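PDB 2OH1: acetyltransferase, GNAT family from Listeria monocytogenes str. 4b, which probably transfers an acetyl group from acetyl-coenzyme A, as GNAT-family enzymes do, to an acceptor that is not known. Local coordinates for residues E59-L64 with A80-K85; Y104-I109 with Q123-A128; K26-M31 with F53-I58. All blocks are in the same frame, centred on the assembly; numbering follows the deposited sequence. Where two conformers were deposited one is given.

Interaction 1. Residues E59-L64 with A80-K85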
loop_
_atom_site.group_PDB
_atom_site.type_symbol
_atom_site.label_atom_id
_atom_site.label_comp_id
_atom_site.label_asym_id
_atom_site.label_seq_id
_atom_site.Cartn_x
_atom_site.Cartn_y
_atom_site.Cartn_z
ATOM N N GLU A 59 13.869 4.444 7.454
ATOM C CA GLU A 59 13.835 5.220 8.720
ATOM C C GLU A 59 12.942 6.438 8.552
ATOM O O GLU A 59 12.196 6.800 9.481
ATOM C CB GLU A 59 15.233 5.565 9.200
ATOM C CG GLU A 59 16.011 4.301 9.574
ATOM C CD GLU A 59 17.379 4.536 10.184
ATOM O OE1 GLU A 59 17.492 5.411 11.077
ATOM O OE2 GLU A 59 18.333 3.790 9.805
ATOM N N GLN A 60 12.996 7.078 7.397
ATOM C CA GLN A 60 12.172 8.255 7.196
ATOM C C GLN A 60 10.715 7.854 6.946
ATOM O O GLN A 60 9.788 8.556 7.371
ATOM C CB GLN A 60 12.719 9.110 6.047
ATOM C CG GLN A 60 11.998 10.415 5.863
ATOM C CD GLN A 60 12.354 11.444 6.947
ATOM O OE1 GLN A 60 13.221 11.217 7.796
ATOM N NE2 GLN A 60 11.666 12.583 6.914
ATOM N N ARG A 61 10.494 6.721 6.309
ATOM C CA ARG A 61 9.097 6.187 6.249
ATOM C C ARG A 61 8.505 5.999 7.665
ATOM O O ARG A 61 7.389 6.433 7.957
ATOM C CB ARG A 61 8.995 4.871 5.521
ATOM C CG ARG A 61 9.432 4.912 4.099
ATOM C CD ARG A 61 8.362 5.476 3.138
ATOM N NE ARG A 61 8.358 6.893 3.136
ATOM C CZ ARG A 61 9.294 7.681 2.619
ATOM N NH1 ARG A 61 10.356 7.167 1.981
ATOM N NH2 ARG A 61 9.160 8.997 2.708
ATOM N N ILE A 62 9.280 5.412 8.562
ATOM C CA ILE A 62 8.863 5.240 9.962
ATOM C C ILE A 62 8.655 6.579 10.670
ATOM O O ILE A 62 7.596 6.827 11.291
ATOM C CB ILE A 62 9.857 4.294 10.701
ATOM C CG1 ILE A 62 9.777 2.888 10.201
ATOM C CG2 ILE A 62 9.619 4.339 12.222
ATOM C CD1 ILE A 62 10.920 2.030 10.681
ATOM N N GLU A 63 9.591 7.505 10.523
ATOM C CA GLU A 63 9.478 8.789 11.138
ATOM C C GLU A 63 8.239 9.559 10.730
ATOM O O GLU A 63 7.622 10.255 11.545
ATOM C CB GLU A 63 10.665 9.618 10.783
ATOM C CG GLU A 63 10.676 10.942 11.473
ATOM C CD GLU A 63 12.031 11.246 11.968
ATOM O OE1 GLU A 63 12.428 10.616 12.978
ATOM O OE2 GLU A 63 12.696 12.080 11.319
ATOM N N LEU A 64 7.894 9.451 9.465
ATOM C CA LEU A 64 6.779 10.193 8.937
ATOM C C LEU A 64 5.431 9.495 9.097
ATOM O O LEU A 64 4.371 10.044 8.706
ATOM C CB LEU A 64 7.005 10.410 7.448
ATOM C CG LEU A 64 8.185 11.314 7.069
ATOM C CD1 LEU A 64 8.444 11.268 5.557
ATOM C CD2 LEU A 64 7.947 12.746 7.582
ATOM N N ALA A 80 2.112 -5.448 6.023
ATOM C CA ALA A 80 2.637 -4.105 6.177
ATOM C C ALA A 80 2.291 -3.307 4.962
ATOM O O ALA A 80 2.332 -3.839 3.846
ATOM C CB ALA A 80 4.157 -4.135 6.425
HETATM N N MSE A 81 2.026 -2.039 5.169
HETATM C CA MSE A 81 1.638 -1.142 4.134
HETATM C C MSE A 81 2.491 0.122 4.165
HETATM O O MSE A 81 2.643 0.731 5.227
HETATM C CB MSE A 81 0.206 -0.790 4.321
HETATM C CG MSE A 81 -0.341 0.185 3.323
HETATM SE SE MSE A 81 -2.257 0.440 3.342
HETATM C CE MSE A 81 -2.380 1.096 5.096
ATOM N N ILE A 82 2.998 0.487 2.990
ATOM C CA ILE A 82 3.768 1.686 2.747
ATOM C C ILE A 82 2.870 2.683 2.079
ATOM O O ILE A 82 2.274 2.491 0.991
ATOM C CB ILE A 82 5.045 1.410 1.906
ATOM C CG1 ILE A 82 5.872 0.250 2.516
ATOM C CG2 ILE A 82 5.856 2.713 1.811
ATOM C CD1 ILE A 82 6.127 0.295 4.055
ATOM N N ILE A 83 2.742 3.800 2.730
ATOM C CA ILE A 83 2.126 4.884 2.021
ATOM C C ILE A 83 3.031 6.102 1.864
ATOM O O ILE A 83 4.134 6.186 2.435
ATOM C CB ILE A 83 0.901 5.288 2.693
ATOM C CG1 ILE A 83 1.217 6.152 3.904
ATOM C CG2 ILE A 83 0.041 4.094 3.069
ATOM C CD1 ILE A 83 -0.136 6.594 4.550
ATOM N N ARG A 84 2.550 7.044 1.104
ATOM C CA ARG A 84 3.172 8.331 1.091
ATOM C C ARG A 84 2.058 9.314 1.449
ATOM O O ARG A 84 0.985 9.279 0.818
ATOM C CB ARG A 84 3.741 8.666 -0.256
ATOM C CG ARG A 84 4.934 7.827 -0.631
ATOM C CD ARG A 84 6.022 7.790 0.511
ATOM N NE ARG A 84 7.321 7.502 -0.100
ATOM C CZ ARG A 84 8.092 8.389 -0.703
ATOM N NH1 ARG A 84 7.768 9.675 -0.748
ATOM N NH2 ARG A 84 9.208 7.996 -1.271
ATOM N N LYS A 85 2.265 10.133 2.475
ATOM C CA LYS A 85 1.238 11.101 2.893
ATOM C C LYS A 85 1.248 12.405 2.092
ATOM O O LYS A 85 0.358 13.223 2.239
ATOM C CB LYS A 85 1.369 11.362 4.376
ATOM C CG LYS A 85 0.959 10.206 5.228
ATOM C CD LYS A 85 0.973 10.749 6.631
ATOM C CE LYS A 85 1.177 9.771 7.668
ATOM N NZ LYS A 85 1.329 10.604 8.915
#
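Arg61 and Arg84 stack guanidinium on guanidinium, their planes only 10° apart. Arg61 sets out with its CB directed at the strand, and bends at chi2 and chi3 turn the end of the chain so that its guanidinium lies flat on that of Arg84. CD is the first atom to touch, 4.0 Å from CG2 of Ile82, whose side chain it meets at about a right angle. Next, NE passes 3.6 Å from CD of Arg84. CZ has Arg84 NE above its plane, over the centre of the group, at a CZ to NE distance of 3.4 Å. Farther out in the stack, Arg61 NH1 lies 3.5 Å from Arg84 NH2, and Arg61 NH2 is 3.6 Å from Arg84 CZ. The setting is the central sheet of the GNAT fold: helix 58-63 crosses strand 77-84 nearly perpendicularly, with segment axes 9.8 Å apart. Two carboxylates probably make the pairing of cations tolerable, since Glu66 takes Arg61 NE and Asp54 takes NH1 in salt bridges. Just past the strand's end, Lys85, extended beyond CG, brings NZ to 3.1 Å from the Leu64 carbonyl O, a hydrogen bond in the carbonyl plane with a C=O...N angle of 152°.

Interaction 2. Residues Y104-I109 with Q123-A128; sequences YYLHRI and QMIYFA
Leu106 and Ile109 both face helix 120-134 although two residues, His107 and Arg108, lie between them on one strand, a spacing explained by the classic beta bulge at that point, where His107 and Arg108 both lie opposite Ile82 of the neighbouring strand. The contact belongs to the beta-alpha-beta unit of strand 103-111, helix 120-134 and strand 139-145, and a bulge in the equivalent strand is a familiar feature of GNAT enzymes, near where acetyl-coenzyme A binds. Strand and helix run roughly antiparallel, at 149° with segment axes 10.5 Å apart, as expected when the chain reverses between the strand and the helix that follows it.

Leu106 carries the middle of the interface. Its chi1 of -55° puts CG anti to the carbonyl carbon, and chi2 of -171° then sets CD1 and CD2 against successive turns of the helix. CD1 reaches Ile125, 3.7 Å from CG1 and 3.9 Å from CG2, while CD2 sits 3.8 Å from CB of Ala128. Beyond the bulge, Ile109 offers CG2 to the CE methyl of selenomethionine Met124, a looser approach of 4.2 Å. No hydrogen bond joins the segments, so apolar packing carries the contact. Met124 and Ala128 also touch Met81 of strand 77-84, which extends the same buried layer across the sheet. Near the other end, the Tyr104 ring meets the helix by its edge: CD2 is 4.2 Å from the carbonyl O of Ala128, which lies near the ring plane.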
loop_
_atom_site.group_PDB
_atom_site.type_symbol
_atom_site.label_atom_id
_atom_site.label_comp_id
_atom_site.label_asym_id
_atom_site.label_seq_id
_atom_site.Cartn_x
_atom_site.Cartn_y
_atom_site.Cartn_z
ATOM N N TYR A 104 -3.164 10.789 -0.176
ATOM C CA TYR A 104 -2.228 9.765 0.201
ATOM C C TYR A 104 -2.062 8.799 -0.957
ATOM O O TYR A 104 -3.025 8.522 -1.709
ATOM C CB TYR A 104 -2.762 8.972 1.363
ATOM C CG TYR A 104 -2.883 9.729 2.688
ATOM C CD1 TYR A 104 -2.323 11.006 2.883
ATOM C CD2 TYR A 104 -3.540 9.122 3.775
ATOM C CE1 TYR A 104 -2.378 11.634 4.139
ATOM C CE2 TYR A 104 -3.632 9.771 4.989
ATOM C CZ TYR A 104 -3.056 10.991 5.152
ATOM O OH TYR A 104 -3.167 11.640 6.366
ATOM N N TYR A 105 -0.834 8.313 -1.135
ATOM C CA TYR A 105 -0.478 7.444 -2.225
ATOM C C TYR A 105 -0.043 6.106 -1.625
ATOM O O TYR A 105 0.835 6.046 -0.790
ATOM C CB TYR A 105 0.650 8.042 -3.091
ATOM C CG TYR A 105 0.182 9.291 -3.791
ATOM C CD1 TYR A 105 0.128 10.486 -3.109
ATOM C CD2 TYR A 105 -0.323 9.259 -5.082
ATOM C CE1 TYR A 105 -0.397 11.658 -3.716
ATOM C CE2 TYR A 105 -0.810 10.406 -5.708
ATOM C CZ TYR A 105 -0.857 11.596 -5.043
ATOM O OH TYR A 105 -1.367 12.730 -5.658
ATOM N N LEU A 106 -0.725 5.030 -1.996
ATOM C CA LEU A 106 -0.381 3.730 -1.464
ATOM C C LEU A 106 0.672 3.095 -2.345
ATOM O O LEU A 106 0.322 2.631 -3.453
ATOM C CB LEU A 106 -1.638 2.821 -1.399
ATOM C CG LEU A 106 -2.846 3.357 -0.638
ATOM C CD1 LEU A 106 -3.937 2.270 -0.449
ATOM C CD2 LEU A 106 -2.447 3.961 0.686
ATOM N N HIS A 107 1.912 2.970 -1.829
ATOM C CA HIS A 107 3.037 2.431 -2.555
ATOM C C HIS A 107 3.222 0.943 -2.509
ATOM O O HIS A 107 3.601 0.347 -3.530
ATOM C CB HIS A 107 4.290 3.090 -2.114
ATOM C CG HIS A 107 4.436 4.480 -2.656
ATOM N ND1 HIS A 107 5.659 5.017 -2.969
ATOM C CD2 HIS A 107 3.516 5.435 -2.959
ATOM C CE1 HIS A 107 5.483 6.224 -3.465
ATOM N NE2 HIS A 107 4.204 6.513 -3.478
ATOM N N ARG A 108 3.082 0.320 -1.354
ATOM C CA ARG A 108 3.264 -1.122 -1.254
ATOM C C ARG A 108 2.351 -1.714 -0.192
ATOM O O ARG A 108 2.250 -1.210 0.937
ATOM C CB ARG A 108 4.701 -1.438 -0.907
ATOM C CG ARG A 108 5.190 -2.796 -1.095
ATOM C CD ARG A 108 5.044 -3.308 -2.514
ATOM N NE ARG A 108 6.075 -2.889 -3.466
ATOM C CZ ARG A 108 6.212 -3.485 -4.659
ATOM N NH1 ARG A 108 5.388 -4.470 -4.958
ATOM N NH2 ARG A 108 7.159 -3.135 -5.552
ATOM N N ILE A 109 1.663 -2.770 -0.610
ATOM C CA ILE A 109 1.031 -3.721 0.267
ATOM C C ILE A 109 1.898 -4.970 0.299
ATOM O O ILE A 109 2.350 -5.510 -0.755
ATOM C CB ILE A 109 -0.354 -4.144 -0.224
ATOM C CG1 ILE A 109 -1.394 -3.049 0.050
ATOM C CG2 ILE A 109 -0.725 -5.483 0.427
ATOM C CD1 ILE A 109 -1.329 -1.841 -0.877
ATOM N N GLN A 123 -8.681 -4.607 3.897
ATOM C CA GLN A 123 -8.753 -3.997 5.201
ATOM C C GLN A 123 -7.548 -3.090 5.465
ATOM O O GLN A 123 -7.665 -2.109 6.208
ATOM C CB GLN A 123 -8.862 -5.041 6.322
ATOM C CG GLN A 123 -10.006 -6.020 6.184
ATOM C CD GLN A 123 -11.334 -5.332 5.904
ATOM O OE1 GLN A 123 -11.663 -4.339 6.534
ATOM N NE2 GLN A 123 -12.084 -5.849 4.933
HETATM N N MSE A 124 -6.376 -3.439 4.915
HETATM C CA MSE A 124 -5.207 -2.566 5.010
HETATM C C MSE A 124 -5.496 -1.220 4.325
HETATM O O MSE A 124 -5.280 -0.147 4.879
HETATM C CB MSE A 124 -3.979 -3.244 4.436
HETATM C CG MSE A 124 -3.652 -4.448 5.247
HETATM SE SE MSE A 124 -2.408 -5.717 4.522
HETATM C CE MSE A 124 -1.077 -4.519 4.541
ATOM N N ILE A 125 -6.038 -1.287 3.103
ATOM C CA ILE A 125 -6.387 -0.058 2.391
ATOM C C ILE A 125 -7.501 0.698 3.150
ATOM O O ILE A 125 -7.426 1.925 3.269
ATOM C CB ILE A 125 -6.839 -0.406 0.991
ATOM C CG1 ILE A 125 -5.662 -0.977 0.204
ATOM C CG2 ILE A 125 -7.479 0.850 0.258
ATOM C CD1 ILE A 125 -6.030 -1.547 -1.118
ATOM N N TYR A 126 -8.500 0.017 3.678
ATOM C CA TYR A 126 -9.556 0.637 4.468
ATOM C C TYR A 126 -8.990 1.433 5.649
ATOM O O TYR A 126 -9.499 2.516 6.022
ATOM C CB TYR A 126 -10.516 -0.422 4.966
ATOM C CG TYR A 126 -11.684 0.159 5.735
ATOM C CD1 TYR A 126 -12.611 0.995 5.110
ATOM C CD2 TYR A 126 -11.860 -0.123 7.094
ATOM C CE1 TYR A 126 -13.687 1.529 5.808
ATOM C CE2 TYR A 126 -12.938 0.402 7.802
ATOM C CZ TYR A 126 -13.842 1.229 7.153
ATOM O OH TYR A 126 -14.911 1.773 7.857
ATOM N N PHE A 127 -7.939 0.907 6.279
ATOM C CA PHE A 127 -7.286 1.642 7.345
ATOM C C PHE A 127 -6.697 3.000 6.831
ATOM O O PHE A 127 -6.817 4.031 7.488
ATOM C CB PHE A 127 -6.219 0.749 8.025
ATOM C CG PHE A 127 -5.433 1.441 9.034
ATOM C CD1 PHE A 127 -5.938 1.617 10.315
ATOM C CD2 PHE A 127 -4.207 1.994 8.713
ATOM C CE1 PHE A 127 -5.180 2.305 11.271
ATOM C CE2 PHE A 127 -3.448 2.649 9.655
ATOM C CZ PHE A 127 -3.919 2.820 10.922
ATOM N N ALA A 128 -6.091 2.973 5.650
ATOM C CA ALA A 128 -5.545 4.188 5.022
ATOM C C ALA A 128 -6.703 5.190 4.763
ATOM O O ALA A 128 -6.516 6.404 4.938
ATOM C CB ALA A 128 -4.759 3.856 3.718
#

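Interaction 3. Residues K26-M31 with F53-I58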
loop_
_atom_site.group_PDB
_atom_site.type_symbol
_atom_site.label_atom_id
_atom_site.label_comp_id
_atom_site.label_asym_id
_atom_site.label_seq_id
_atom_site.Cartn_x
_atom_site.Cartn_y
_atom_site.Cartn_z
ATOM N N LYS A 26 12.732 -5.973 11.206
ATOM C CA LYS A 26 11.687 -6.853 10.788
ATOM C C LYS A 26 11.002 -6.451 9.466
ATOM O O LYS A 26 10.670 -7.310 8.644
ATOM C CB LYS A 26 10.641 -6.889 11.865
ATOM C CG LYS A 26 9.546 -7.874 11.625
ATOM C CD LYS A 26 8.984 -8.432 12.967
ATOM C CE LYS A 26 8.029 -9.658 12.782
ATOM N NZ LYS A 26 7.126 -9.865 14.011
ATOM N N ILE A 27 10.771 -5.151 9.265
ATOM C CA ILE A 27 10.285 -4.667 7.995
ATOM C C ILE A 27 11.291 -4.928 6.871
ATOM O O ILE A 27 10.894 -5.334 5.784
ATOM C CB ILE A 27 9.986 -3.154 8.053
ATOM C CG1 ILE A 27 8.906 -2.914 9.133
ATOM C CG2 ILE A 27 9.588 -2.647 6.654
ATOM C CD1 ILE A 27 8.796 -1.459 9.634
ATOM N N ASN A 28 12.569 -4.702 7.151
ATOM C CA ASN A 28 13.672 -4.920 6.208
ATOM C C ASN A 28 13.741 -6.392 5.762
ATOM O O ASN A 28 14.069 -6.667 4.575
ATOM C CB ASN A 28 15.003 -4.443 6.825
ATOM C CG ASN A 28 16.163 -4.366 5.815
ATOM O OD1 ASN A 28 16.121 -3.606 4.827
ATOM N ND2 ASN A 28 17.223 -5.130 6.081
ATOM N N ASP A 29 13.398 -7.316 6.688
ATOM C CA ASP A 29 13.391 -8.766 6.416
ATOM C C ASP A 29 12.188 -9.104 5.596
ATOM O O ASP A 29 12.279 -9.855 4.600
ATOM C CB ASP A 29 13.376 -9.606 7.667
ATOM C CG ASP A 29 14.744 -9.779 8.281
ATOM O OD1 ASP A 29 15.799 -9.454 7.655
ATOM O OD2 ASP A 29 14.746 -10.218 9.461
ATOM N N LEU A 30 11.063 -8.497 5.933
ATOM C CA LEU A 30 9.848 -8.645 5.179
ATOM C C LEU A 30 9.957 -8.166 3.686
ATOM O O LEU A 30 9.435 -8.819 2.751
ATOM C CB LEU A 30 8.708 -7.959 5.854
ATOM C CG LEU A 30 7.344 -8.040 5.188
ATOM C CD1 LEU A 30 6.875 -9.499 4.890
ATOM C CD2 LEU A 30 6.163 -7.283 5.888
HETATM N N MSE A 31 10.631 -7.037 3.493
HETATM C CA MSE A 31 10.892 -6.482 2.155
HETATM C C MSE A 31 11.713 -7.480 1.359
HETATM O O MSE A 31 11.302 -7.865 0.269
HETATM C CB MSE A 31 11.589 -5.120 2.224
HETATM C CG MSE A 31 10.720 -4.077 2.894
HETATM SE SE MSE A 31 11.451 -2.316 2.873
HETATM C CE MSE A 31 9.802 -1.294 2.909
ATOM N N PHE A 53 11.343 -1.962 -3.301
ATOM C CA PHE A 53 10.866 -1.881 -1.941
ATOM C C PHE A 53 11.727 -0.938 -1.186
ATOM O O PHE A 53 12.940 -0.975 -1.323
ATOM C CB PHE A 53 10.963 -3.239 -1.265
ATOM C CG PHE A 53 9.937 -4.221 -1.777
ATOM C CD1 PHE A 53 10.126 -4.790 -3.028
ATOM C CD2 PHE A 53 8.813 -4.580 -1.059
ATOM C CE1 PHE A 53 9.207 -5.646 -3.562
ATOM C CE2 PHE A 53 7.864 -5.425 -1.602
ATOM C CZ PHE A 53 8.075 -6.000 -2.848
ATOM N N ASP A 54 11.138 -0.056 -0.388
ATOM C CA ASP A 54 11.892 1.068 0.199
ATOM C C ASP A 54 12.783 0.768 1.378
ATOM O O ASP A 54 12.633 1.272 2.471
ATOM C CB ASP A 54 10.951 2.236 0.498
ATOM C CG ASP A 54 11.659 3.575 0.605
ATOM O OD1 ASP A 54 12.889 3.649 0.351
ATOM O OD2 ASP A 54 10.949 4.559 0.948
ATOM N N VAL A 55 13.804 -0.030 1.106
ATOM C CA VAL A 55 14.845 -0.329 2.087
ATOM C C VAL A 55 15.770 0.851 2.360
ATOM O O VAL A 55 16.308 1.011 3.472
ATOM C CB VAL A 55 15.672 -1.582 1.698
ATOM C CG1 VAL A 55 14.748 -2.864 1.771
ATOM C CG2 VAL A 55 16.446 -1.415 0.357
ATOM N N HIS A 56 15.970 1.714 1.400
ATOM C CA HIS A 56 16.985 2.767 1.520
ATOM C C HIS A 56 16.516 3.940 2.398
ATOM O O HIS A 56 17.350 4.647 2.927
ATOM C CB HIS A 56 17.404 3.251 0.157
ATOM C CG HIS A 56 18.101 2.190 -0.620
ATOM N ND1 HIS A 56 19.387 1.791 -0.309
ATOM C CD2 HIS A 56 17.669 1.369 -1.606
ATOM C CE1 HIS A 56 19.741 0.825 -1.139
ATOM N NE2 HIS A 56 18.719 0.545 -1.934
ATOM N N ASN A 57 15.186 4.124 2.508
ATOM C CA ASN A 57 14.629 5.253 3.237
ATOM C C ASN A 57 13.644 4.797 4.305
ATOM O O ASN A 57 12.782 5.596 4.739
ATOM C CB ASN A 57 13.883 6.148 2.241
ATOM C CG ASN A 57 14.780 6.585 1.109
ATOM O OD1 ASN A 57 15.698 7.404 1.340
ATOM N ND2 ASN A 57 14.586 5.993 -0.080
ATOM N N ILE A 58 13.789 3.559 4.761
ATOM C CA ILE A 58 12.838 3.037 5.727
ATOM C C ILE A 58 12.758 3.857 7.015
ATOM O O ILE A 58 11.660 4.018 7.592
ATOM C CB ILE A 58 13.122 1.552 6.012
ATOM C CG1 ILE A 58 11.967 0.919 6.790
ATOM C CG2 ILE A 58 14.499 1.397 6.607
ATOM C CD1 ILE A 58 10.568 1.038 6.121
HETATM O O HOH W 1 16.945 -1.011 5.217
#
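The backbones approach at two points one helical turn apart, with CA atoms 6.3 Å apart for Asn28 and Val55 and 6.2 Å for Met31 and Phe53. Helix 24-40 here meets the connection between helices 46-51 and 58-63, in the N-terminal part of the GNAT fold. An inverse gamma turn centred on Asp54 shapes that connection, closed by a bond of 2.7 Å from Val55 N to Phe53 O.

Selenomethionine Met31 makes the largest single share of the contact. Extended beyond CG (chi2 -175°), it slides past Val55 in the opposite direction, its SE 3.5 Å from Val55 CG1, and its CE ends against Ile58 CD1 at 4.0 Å. That same Ile58 methyl reaches Ile27 CG2 at 3.9 Å, so one atom is packed by residues from successive turns of the helix. Phe53 lies beside the base of Met31, one ring face beneath the Met31 carbonyl O; the ring also takes a cation-pi contact from Arg108.

Toward the partly exposed border the contact turns polar. One water donates to Asn28 OD1 at 2.8 Å, in the conformer described, and to Val55 O at 2.7 Å, bridging the segments. Within the connection, Asp54 OD1 uses its syn lone pair to accept Asn57 ND2, the carboxylate oxygen standing 15° out of the amide plane.

How the interactions relate
Interactions 1 and 2, with centres 11 Å apart, share the central sheet through adjacent strands: Arg84 N lies 2.7 Å from Tyr105 O and Ile82 N 2.8 Å from Arg108 O, both probable hydrogen bonds. Interaction 3 sits 10 Å from interaction 1, centre to centre, and is tied to it by the salt bridge of Arg61 NH1 with Asp54 OD2 at 2.9 Å. Although interactions 2 and 3 are 17 Å apart by centres, Arg108 CZ comes within 3.6 Å of Phe53 CZ. An unidentified ligand, probably from the crystallisation liquor though it may mark a pocket, comes within about 3 Å of the Ile109 side chain and about 6 Å of that of Phe53 (nearest atoms).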